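Side-chain contacts in SusD-like protein BACOVA_02651 (Bacteroides ovatus, PDB 5E75), which binds polysaccharide at the cell surface and probably captures xyloglucan before it is transported into the periplasm for degradation: residues 286-289 / 290-293; 409-412 / 413-417; 403-406 / 407-410. All blocks are in the same frame, centred on the assembly; numbering follows the deposited sequence.

How the contacts relate
Contacts 2 and 3 are successive turns of one helix, 404-415, and overlap at Arg-409 and Glu-410; their centres lie about 10 Å apart. Contact 1 belongs to the short helix 286-291, packed against the same helix, its centre about 10 Å from that of contact 2 and about 13 Å from that of contact 3. The main polar links between the helices are a salt bridge from Arg-412 NH2 to Asp-287 OD2 (2.8 Å) and a probable hydrogen bond from Arg-409 NE to Gln-291 O (2.8 Å). A bound PEG, probably from the crystallisation liquor, lies about 3 Å from the Gln-291 side chain and about 4 Å from that of Arg-409.

Contact 1 of 3, residues 286-289 / 290-293; sequences IDML and QQYE
The Tyr-292 ring presents an edge to Leu-289 O, which lies near the ring plane 3.4 Å from CD2, whereas Met-288 O comes in obliquely. The phenol end is met by the Met-288 methyl: CE stands 3.6 Å from Tyr-292 OH. Met-288 gets there with CG anti to the backbone N (chi1 -179°) and bends at chi2 and chi3, so that the thioether folds forward along the helix. A second flat pair, the Asp-287 carboxylate and the Gln-291 amide, is turned 61° out of parallel; Asp-287 OD2 takes hydrogen bonds from Gln-443 and Asn-49 and a salt bridge from Arg-412. Gln-290, extended beyond CG, runs alongside Ile-286, with Gln-290 NE2 3.7 Å from Ile-286 CG2.

The backbone bonds shorten their span along the chain. Gln-290 N reaches back four residues to Ile-286 O (3.0 Å), but Gln-291 N bonds Met-288 O at 2.9 Å from well above the carbonyl plane, with a weak second bond to Asp-287 O. Tyr-292 N holds Leu-289 O weakly. Water 1 donates to Leu-289 O (2.6 Å) and to Tyr-292 O, and thus supplements the weak backbone bond where the chain leaves the helical turn.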
loop_
_atom_site.group_PDB
_atom_site.type_symbol
_atom_site.label_atom_id
_atom_site.label_comp_id
_atom_site.label_asym_id
_atom_site.label_seq_id
_atom_site.Cartn_x
_atom_site.Cartn_y
_atom_site.Cartn_z
ATOM N N ILE A 286 -7.393 7.598 -16.168
ATOM C CA ILE A 286 -6.706 8.239 -17.276
ATOM C C ILE A 286 -5.361 8.807 -16.788
ATOM O O ILE A 286 -4.319 8.577 -17.404
ATOM C CB ILE A 286 -7.604 9.313 -17.873
ATOM C CG1 ILE A 286 -8.862 8.689 -18.489
ATOM C CG2 ILE A 286 -6.837 10.111 -18.946
ATOM C CD1 ILE A 286 -9.917 9.720 -18.956
ATOM N N ASP A 287 -5.396 9.526 -15.666
ATOM C CA ASP A 287 -4.202 10.092 -15.045
ATOM C C ASP A 287 -3.155 9.014 -14.738
ATOM O O ASP A 287 -1.983 9.147 -15.110
ATOM C CB ASP A 287 -4.658 10.870 -13.794
ATOM C CG ASP A 287 -3.578 11.044 -12.726
ATOM O OD1 ASP A 287 -2.459 11.495 -13.029
ATOM O OD2 ASP A 287 -3.891 10.731 -11.558
ATOM N N MET A 288 -3.560 7.939 -14.069
ATOM C CA MET A 288 -2.626 6.867 -13.738
ATOM C C MET A 288 -2.004 6.239 -14.987
ATOM O O MET A 288 -0.785 6.039 -15.070
ATOM C CB MET A 288 -3.347 5.801 -12.940
ATOM C CG MET A 288 -2.452 4.640 -12.521
ATOM S SD MET A 288 -1.217 5.138 -11.291
ATOM C CE MET A 288 0.323 4.750 -12.115
ATOM N N LEU A 289 -2.838 5.951 -15.989
ATOM C CA LEU A 289 -2.330 5.347 -17.216
ATOM C C LEU A 289 -1.309 6.252 -17.896
ATOM O O LEU A 289 -0.333 5.772 -18.475
ATOM C CB LEU A 289 -3.466 4.984 -18.176
ATOM C CG LEU A 289 -4.314 3.803 -17.727
ATOM C CD1 LEU A 289 -5.596 3.759 -18.549
ATOM C CD2 LEU A 289 -3.550 2.500 -17.838
ATOM N N GLN A 290 -1.510 7.560 -17.816
ATOM C CA GLN A 290 -0.575 8.489 -18.440
ATOM C C GLN A 290 0.752 8.570 -17.703
ATOM O O GLN A 290 1.726 9.111 -18.221
ATOM C CB GLN A 290 -1.196 9.883 -18.541
ATOM C CG GLN A 290 -2.313 9.960 -19.554
ATOM C CD GLN A 290 -3.099 11.256 -19.471
ATOM O OE1 GLN A 290 -3.088 11.941 -18.444
ATOM N NE2 GLN A 290 -3.819 11.577 -20.545
ATOM N N GLN A 291 0.815 8.058 -16.477
ATOM C CA GLN A 291 2.076 8.067 -15.737
ATOM C C GLN A 291 3.087 7.097 -16.337
ATOM O O GLN A 291 4.300 7.311 -16.226
ATOM C CB GLN A 291 1.881 7.721 -14.250
ATOM C CG GLN A 291 0.948 8.652 -13.500
ATOM C CD GLN A 291 1.301 10.097 -13.673
ATOM O OE1 GLN A 291 0.529 10.880 -14.240
ATOM N NE2 GLN A 291 2.465 10.467 -13.211
ATOM N N TYR A 292 2.620 6.013 -16.945
ATOM C CA TYR A 292 3.550 5.066 -17.544
ATOM C C TYR A 292 4.193 5.674 -18.783
ATOM O O TYR A 292 3.514 6.054 -19.736
ATOM C CB TYR A 292 2.854 3.752 -17.909
ATOM C CG TYR A 292 2.197 3.084 -16.720
ATOM C CD1 TYR A 292 2.933 2.320 -15.821
ATOM C CD2 TYR A 292 0.840 3.249 -16.484
ATOM C CE1 TYR A 292 2.332 1.733 -14.705
ATOM C CE2 TYR A 292 0.231 2.673 -15.370
ATOM C CZ TYR A 292 0.981 1.912 -14.500
ATOM O OH TYR A 292 0.369 1.350 -13.399
ATOM N N GLU A 293 5.513 5.742 -18.769
ATOM C CA GLU A 293 6.243 6.156 -19.960
ATOM C C GLU A 293 5.990 5.142 -21.062
ATOM O O GLU A 293 5.671 3.988 -20.803
ATOM C CB GLU A 293 7.727 6.283 -19.621
ATOM C CG GLU A 293 7.963 7.414 -18.606
ATOM C CD GLU A 293 9.376 7.503 -18.067
ATOM O OE1 GLU A 293 10.313 7.078 -18.759
ATOM O OE2 GLU A 293 9.542 8.005 -16.929
HETATM O O HOH W 1 0.970 5.608 -20.753
#

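Contact 2 of 3, residues 409-412 / 413-417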
loop_
_atom_site.group_PDB
_atom_site.type_symbol
_atom_site.label_atom_id
_atom_site.label_comp_id
_atom_site.label_asym_id
_atom_site.label_seq_id
_atom_site.Cartn_x
_atom_site.Cartn_y
_atom_site.Cartn_z
ATOM N N ARG A 409 6.440 10.340 -9.845
ATOM C CA ARG A 409 5.983 9.553 -10.974
ATOM C C ARG A 409 6.464 8.125 -10.847
ATOM O O ARG A 409 5.710 7.196 -11.094
ATOM C CB ARG A 409 6.484 10.164 -12.292
ATOM C CG ARG A 409 5.907 9.523 -13.546
ATOM C CD ARG A 409 6.388 10.239 -14.793
ATOM N NE ARG A 409 5.650 9.775 -15.952
ATOM C CZ ARG A 409 5.695 10.313 -17.164
ATOM N NH1 ARG A 409 6.466 11.354 -17.408
ATOM N NH2 ARG A 409 4.948 9.804 -18.124
ATOM N N GLU A 410 7.720 7.957 -10.456
ATOM C CA GLU A 410 8.324 6.641 -10.368
ATOM C C GLU A 410 7.620 5.795 -9.315
ATOM O O GLU A 410 7.357 4.609 -9.538
ATOM C CB GLU A 410 9.830 6.720 -10.074
ATOM C CG GLU A 410 10.583 5.444 -10.472
ATOM C CD GLU A 410 10.545 5.178 -11.966
ATOM O OE1 GLU A 410 10.413 6.156 -12.750
ATOM O OE2 GLU A 410 10.655 3.999 -12.355
ATOM N N ARG A 411 7.296 6.394 -8.167
ATOM C CA ARG A 411 6.586 5.651 -7.141
ATOM C C ARG A 411 5.186 5.262 -7.608
ATOM O O ARG A 411 4.748 4.133 -7.375
ATOM C CB ARG A 411 6.534 6.435 -5.830
ATOM C CG ARG A 411 7.877 6.525 -5.133
ATOM C CD ARG A 411 7.763 7.195 -3.772
ATOM N NE ARG A 411 7.073 6.333 -2.831
ATOM C CZ ARG A 411 7.650 5.399 -2.080
ATOM N NH1 ARG A 411 8.959 5.239 -2.042
ATOM N NH2 ARG A 411 6.904 4.636 -1.287
ATOM N N ARG A 412 4.465 6.166 -8.256
ATOM C CA ARG A 412 3.126 5.827 -8.725
ATOM C C ARG A 412 3.147 4.604 -9.628
ATOM O O ARG A 412 2.315 3.697 -9.460
ATOM C CB ARG A 412 2.459 7.015 -9.432
ATOM C CG ARG A 412 2.053 8.137 -8.494
ATOM C CD ARG A 412 1.243 9.232 -9.171
ATOM N NE ARG A 412 -0.064 8.723 -9.587
ATOM C CZ ARG A 412 -0.905 9.347 -10.413
ATOM N NH1 ARG A 412 -0.610 10.533 -10.947
ATOM N NH2 ARG A 412 -2.051 8.760 -10.735
ATOM N N VAL A 413 4.074 4.566 -10.594
ATOM C CA VAL A 413 4.122 3.462 -11.532
ATOM C C VAL A 413 4.721 2.188 -10.927
ATOM O O VAL A 413 4.331 1.093 -11.308
ATOM C CB VAL A 413 4.834 3.807 -12.887
ATOM C CG1 VAL A 413 4.119 4.920 -13.638
ATOM C CG2 VAL A 413 6.256 4.191 -12.702
ATOM N N GLU A 414 5.638 2.313 -9.987
ATOM C CA GLU A 414 6.176 1.128 -9.334
ATOM C C GLU A 414 5.118 0.465 -8.460
ATOM O O GLU A 414 5.064 -0.771 -8.393
ATOM C CB GLU A 414 7.416 1.489 -8.519
ATOM C CG GLU A 414 8.109 0.298 -7.865
ATOM C CD GLU A 414 8.676 -0.713 -8.827
ATOM O OE1 GLU A 414 8.933 -0.375 -10.011
ATOM O OE2 GLU A 414 8.900 -1.866 -8.390
ATOM N N PHE A 415 4.260 1.265 -7.827
ATOM C CA PHE A 415 3.368 0.745 -6.771
ATOM C C PHE A 415 1.878 0.826 -7.094
ATOM O O PHE A 415 1.039 0.664 -6.212
ATOM C CB PHE A 415 3.676 1.385 -5.405
ATOM C CG PHE A 415 5.069 1.138 -4.965
ATOM C CD1 PHE A 415 5.460 -0.141 -4.620
ATOM C CD2 PHE A 415 5.998 2.147 -4.941
ATOM C CE1 PHE A 415 6.774 -0.393 -4.278
ATOM C CE2 PHE A 415 7.294 1.908 -4.575
ATOM C CZ PHE A 415 7.677 0.641 -4.250
ATOM N N GLY A 416 1.535 1.047 -8.358
ATOM C CA GLY A 416 0.135 1.091 -8.746
ATOM C C GLY A 416 -0.616 -0.164 -8.341
ATOM O O GLY A 416 -0.116 -1.279 -8.508
ATOM N N MET A 417 -1.815 0.023 -7.786
ATOM C CA MET A 417 -2.676 -1.092 -7.357
ATOM C C MET A 417 -2.037 -1.955 -6.270
ATOM O O MET A 417 -2.401 -3.107 -6.093
ATOM C CB MET A 417 -3.152 -1.933 -8.556
ATOM C CG MET A 417 -4.011 -1.161 -9.561
ATOM S SD MET A 417 -5.351 -0.204 -8.825
ATOM C CE MET A 417 -6.134 -1.446 -7.772
#
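Three successive i to i+4 bonds carry the helix through residues 409-415, from Val-413 N to Arg-409 O, Glu-414 N to Glu-410 O and Phe-415 N to Arg-411 O, the last at 2.9 Å. Val-413 sits with CG2 between its own backbone N and carbonyl carbon (chi1, measured to CG1, -61°), which lays that methyl against the preceding turn, 3.4 Å from Glu-410 O and 3.5 Å from Arg-409 O. Beyond the turn its side chain meets Met-288, Gln-291 and Tyr-292, and an alanine here would probably open a gap against helix 286-291 and leave these side chains less firmly packed.

On another side of the helix, Phe-415 CE2 lies over one face of the Arg-411 guanidinium, 4.2 Å above its plane and offset toward the rim. Glu-414 CG in turn sits over the rim of one face of the Phe-415 ring, 3.6 Å above its plane. The Arg-411 group is fixed by salt bridges to Asp-362 and Asp-424. Glu-410 OE2 and Glu-414 OE1 are 5.3 Å apart; Arg-299 bridges both, which probably offsets their repulsion, while Arg-359 and Arg-393 bind Glu-414 OE2. Such a largely buried, charge-rich helical turn, its ion pairs all made with residues outside 409-417 and its side chains packed on helices 360-372 and 421-431, belongs to the largely helical scaffold of the SusD family, placed in the TPR clan.

Contact 3 of 3, residues 403-406 / 407-410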
loop_
_atom_site.group_PDB
_atom_site.type_symbol
_atom_site.label_atom_id
_atom_site.label_comp_id
_atom_site.label_asym_id
_atom_site.label_seq_id
_atom_site.Cartn_x
_atom_site.Cartn_y
_atom_site.Cartn_z
ATOM N N THR A 403 14.457 14.786 -9.872
ATOM C CA THR A 403 13.806 15.752 -9.012
ATOM C C THR A 403 12.692 15.051 -8.223
ATOM O O THR A 403 12.405 13.861 -8.436
ATOM C CB THR A 403 13.138 16.867 -9.821
ATOM O OG1 THR A 403 12.019 16.329 -10.535
ATOM C CG2 THR A 403 14.110 17.513 -10.824
ATOM N N LEU A 404 12.050 15.786 -7.324
ATOM C CA LEU A 404 10.924 15.231 -6.585
ATOM C C LEU A 404 9.824 14.794 -7.568
ATOM O O LEU A 404 9.163 13.772 -7.356
ATOM C CB LEU A 404 10.397 16.230 -5.559
ATOM C CG LEU A 404 9.248 15.705 -4.688
ATOM C CD1 LEU A 404 9.681 14.519 -3.821
ATOM C CD2 LEU A 404 8.671 16.825 -3.840
ATOM N N ASP A 405 9.619 15.538 -8.648
ATOM C CA ASP A 405 8.612 15.150 -9.626
ATOM C C ASP A 405 8.916 13.797 -10.265
ATOM O O ASP A 405 8.000 13.011 -10.533
ATOM C CB ASP A 405 8.468 16.223 -10.710
ATOM C CG ASP A 405 7.800 17.480 -10.203
ATOM O OD1 ASP A 405 7.035 17.422 -9.216
ATOM O OD2 ASP A 405 8.043 18.546 -10.817
ATOM N N ASP A 406 10.186 13.501 -10.489
ATOM C CA ASP A 406 10.575 12.203 -11.029
ATOM C C ASP A 406 10.275 11.103 -10.019
ATOM O O ASP A 406 9.846 10.016 -10.395
ATOM C CB ASP A 406 12.068 12.161 -11.371
ATOM C CG ASP A 406 12.437 13.064 -12.515
ATOM O OD1 ASP A 406 11.783 12.990 -13.577
ATOM O OD2 ASP A 406 13.392 13.848 -12.345
ATOM N N ILE A 407 10.491 11.391 -8.741
ATOM C CA ILE A 407 10.242 10.409 -7.689
ATOM C C ILE A 407 8.752 10.134 -7.530
ATOM O O ILE A 407 8.346 8.971 -7.384
ATOM C CB ILE A 407 10.874 10.849 -6.361
ATOM C CG1 ILE A 407 12.392 10.850 -6.545
ATOM C CG2 ILE A 407 10.455 9.929 -5.221
ATOM C CD1 ILE A 407 13.192 11.392 -5.393
ATOM N N ILE A 408 7.932 11.174 -7.591
ATOM C CA ILE A 408 6.488 11.004 -7.489
ATOM C C ILE A 408 5.999 10.086 -8.613
ATOM O O ILE A 408 5.229 9.154 -8.381
ATOM C CB ILE A 408 5.732 12.355 -7.506
ATOM C CG1 ILE A 408 6.052 13.138 -6.228
ATOM C CG2 ILE A 408 4.222 12.136 -7.662
ATOM C CD1 ILE A 408 5.614 14.616 -6.279
ATOM N N ARG A 409 6.440 10.340 -9.845
ATOM C CA ARG A 409 5.983 9.553 -10.974
ATOM C C ARG A 409 6.464 8.125 -10.847
ATOM O O ARG A 409 5.710 7.196 -11.094
ATOM C CB ARG A 409 6.484 10.164 -12.292
ATOM C CG ARG A 409 5.907 9.523 -13.546
ATOM C CD ARG A 409 6.388 10.239 -14.793
ATOM N NE ARG A 409 5.650 9.775 -15.952
ATOM C CZ ARG A 409 5.695 10.313 -17.164
ATOM N NH1 ARG A 409 6.466 11.354 -17.408
ATOM N NH2 ARG A 409 4.948 9.804 -18.124
ATOM N N GLU A 410 7.720 7.957 -10.456
ATOM C CA GLU A 410 8.324 6.641 -10.368
ATOM C C GLU A 410 7.620 5.795 -9.315
ATOM O O GLU A 410 7.357 4.609 -9.538
ATOM C CB GLU A 410 9.830 6.720 -10.074
ATOM C CG GLU A 410 10.583 5.444 -10.472
ATOM C CD GLU A 410 10.545 5.178 -11.966
ATOM O OE1 GLU A 410 10.413 6.156 -12.750
ATOM O OE2 GLU A 410 10.655 3.999 -12.355
HETATM O O HOH W 2 10.574 8.923 -12.844
#
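Asp-406 O is gripped by two donors: Glu-410 N, 3.0 Å away, and water 2, which gives its other hydrogen to Glu-410 OE1. The water lies 2.8 Å from Asp-406 O and so closes a loop from the backbone carbonyl to the carboxylate one turn on. Glu-410 CB also rests 3.3 Å from Asp-406 O, and the carboxylate beyond it is bound by Arg-299 and Arg-391.

The Asp-406 side chain turns the other way, toward the start of the helix. Its CG stands beside the backbone N and anti to the carbonyl carbon (chi1 -67°), which carries OD2 back to Thr-403. Thr-403 N donates to Asp-406 OD2 at 2.9 Å, meeting the oxygen on its anti side and 17° out of the carboxylate plane; Thr-403 OG1 adds a weak bond to the same oxygen. A negative charge here is likely to be favoured by the first turn's amides, and Lys-399 makes a long, weak ion pair with OD1.

The apolar side faces elsewhere. Leu-404 CG and Ile-408 CD1 meet at 4.1 Å with their side chains at a slant, and Ile-408 CG1 also leans on Leu-404 O, 3.4 Å away. That carbonyl accepts Ile-408 N at 2.9 Å in a nearly linear bond. Trp-428 packs on both side chains, and Tyr-439 of helix 433-441 on Ile-408; Ile-407 packs with Leu-404 against Leu-372 of helix 360-372. At the solvent side, Asp-405 pairs with Lys-435.

Thr-403 is the N-cap, and the return bond from its backbone N to the carboxylate three residues on matches one half of a capping box, consistent with that motif at the start of helix 404-415.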